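Local coordinates for protein transcriptional regulator (GntR family) (Enterococcus faecalis, PDB 3DDV) that probably regulates transcription as a GntR-family member, its UTRA domain probably binding a small effector molecule, at residues L35-I40 against E51-P56. Numbering follows the deposited sequence.
Sequences LRMERI and EVASIP
Arg-39 and Glu-51 both set CG opposite their own backbone N (chi1 -176° and 165°), and because they face each other as a hydrogen-bonded pair on one side of the sheet, their chains run side by side. Arg-39 then bends at its second and third torsions and brings NE to 3.3 Å from Glu-51 OE2, a long salt bridge. The carboxylate oxygen lies near the guanidinium plane, at its edge, yet NE approaches from above the carboxylate plane, and the two flat groups stand almost perpendicular, 88° apart. Met-37, flexible and apolar, lays its CE over the centre of one guanidinium face, 3.7 Å above it, while its CG touches the small methyl of Ala-53, CB, at 4.2 Å. Leu-35 and Ile-55 extend this face with branched aliphatic chains.

On the other face, Val-52 spreads its two methyls: CG1 lies 3.8 Å from Arg-36 NE, and CG2 runs alongside Glu-38 CG. Ser-54, small enough to sit across from Arg-36, has OG against Arg-36 CG and directs this hydroxyl mainly to Glu-22 in helix 20-26.

Backbone bonds pair Leu-35 with Ile-55, Met-37 with Ala-53 and Arg-39 with Glu-51, where the bond from Arg-39 N to Glu-51 O is the more bent. This is the antiparallel hairpin 34-43/46-56, inside the UTRA sheet between strands 8-16 and 126-135. Six backbone bonds hold the strands; Glu-51 probably offsets the charge of Arg-39 and, with Met-37 and the Thr-69 carbonyl that accepts from NH1, fixes its guanidinium.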
# COMPACT_ATOMS: atom_id res chain seq x y z
N LEU B 35 32.89 19.26 5.91
CA LEU B 35 32.52 20.36 6.79
C LEU B 35 31.24 19.93 7.45
O LEU B 35 30.32 19.50 6.79
CB LEU B 35 32.26 21.63 5.99
CG LEU B 35 31.89 22.84 6.84
CD1 LEU B 35 33.10 23.18 7.76
CD2 LEU B 35 31.49 24.04 5.98
N ARG B 36 31.19 20.02 8.76
CA ARG B 36 30.02 19.56 9.44
C ARG B 36 29.49 20.70 10.19
O ARG B 36 30.23 21.34 10.94
CB ARG B 36 30.39 18.50 10.43
CG ARG B 36 29.22 17.64 10.77
CD ARG B 36 29.09 17.42 12.24
NE ARG B 36 28.39 16.18 12.40
CZ ARG B 36 28.94 14.99 12.22
NH1 ARG B 36 30.27 14.86 11.91
NH2 ARG B 36 28.16 13.90 12.37
N MET B 37 28.22 21.00 9.97
CA MET B 37 27.59 22.16 10.60
C MET B 37 26.20 21.83 11.09
O MET B 37 25.48 21.01 10.50
CB MET B 37 27.62 23.38 9.70
CG MET B 37 26.72 23.41 8.49
SD MET B 37 26.57 25.11 7.83
CE MET B 37 25.39 25.84 8.98
N GLU B 38 25.88 22.40 12.24
CA GLU B 38 24.63 22.15 12.95
C GLU B 38 23.97 23.47 13.14
O GLU B 38 24.65 24.44 13.47
CB GLU B 38 24.91 21.59 14.32
CG GLU B 38 25.27 20.16 14.29
CD GLU B 38 25.73 19.62 15.60
OE1 GLU B 38 25.69 20.34 16.63
OE2 GLU B 38 26.14 18.46 15.58
N ARG B 39 22.66 23.50 13.01
CA ARG B 39 21.97 24.77 12.88
C ARG B 39 20.52 24.65 13.36
O ARG B 39 19.86 23.68 13.07
CB ARG B 39 22.05 25.11 11.40
CG ARG B 39 21.49 26.41 10.98
CD ARG B 39 20.57 26.26 9.73
NE ARG B 39 21.30 25.95 8.49
CZ ARG B 39 21.95 26.85 7.74
NH1 ARG B 39 22.00 28.14 8.07
NH2 ARG B 39 22.57 26.43 6.64
N ILE B 40 20.07 25.63 14.15
CA ILE B 40 18.64 25.79 14.53
C ILE B 40 18.03 26.98 13.75
O ILE B 40 18.64 28.01 13.64
CB ILE B 40 18.48 26.04 16.05
CG1 ILE B 40 19.31 25.03 16.85
CG2 ILE B 40 17.04 25.95 16.44
CD1 ILE B 40 19.26 25.21 18.32
N GLU B 51 19.14 21.12 12.12
CA GLU B 51 19.68 20.49 10.94
C GLU B 51 21.18 20.20 11.10
O GLU B 51 21.95 21.08 11.44
CB GLU B 51 19.41 21.45 9.78
CG GLU B 51 20.18 21.22 8.49
CD GLU B 51 19.82 22.22 7.41
OE1 GLU B 51 18.65 22.12 6.89
OE2 GLU B 51 20.71 23.06 7.09
N VAL B 52 21.60 18.98 10.82
CA VAL B 52 23.01 18.68 10.66
C VAL B 52 23.31 18.60 9.16
O VAL B 52 22.67 17.87 8.43
CB VAL B 52 23.40 17.30 11.30
CG1 VAL B 52 24.90 17.12 11.28
CG2 VAL B 52 22.88 17.26 12.66
N ALA B 53 24.33 19.31 8.73
CA ALA B 53 24.70 19.24 7.34
C ALA B 53 26.18 18.89 7.20
O ALA B 53 27.03 19.44 7.89
CB ALA B 53 24.36 20.53 6.65
N SER B 54 26.46 17.97 6.29
CA SER B 54 27.83 17.59 5.99
C SER B 54 28.14 17.80 4.51
O SER B 54 27.47 17.27 3.66
CB SER B 54 28.09 16.15 6.42
OG SER B 54 28.25 16.04 7.83
N ILE B 55 29.18 18.57 4.22
CA ILE B 55 29.58 18.92 2.86
C ILE B 55 31.05 18.49 2.69
O ILE B 55 31.84 18.69 3.57
CB ILE B 55 29.48 20.45 2.67
CG1 ILE B 55 28.05 20.89 2.95
CG2 ILE B 55 29.93 20.86 1.27
CD1 ILE B 55 27.95 22.16 3.66
N PRO B 56 31.39 17.86 1.56
CA PRO B 56 32.76 17.51 1.29
C PRO B 56 33.61 18.74 1.45
O PRO B 56 33.23 19.78 0.90
CB PRO B 56 32.71 17.07 -0.17
CG PRO B 56 31.36 16.53 -0.33
CD PRO B 56 30.48 17.42 0.48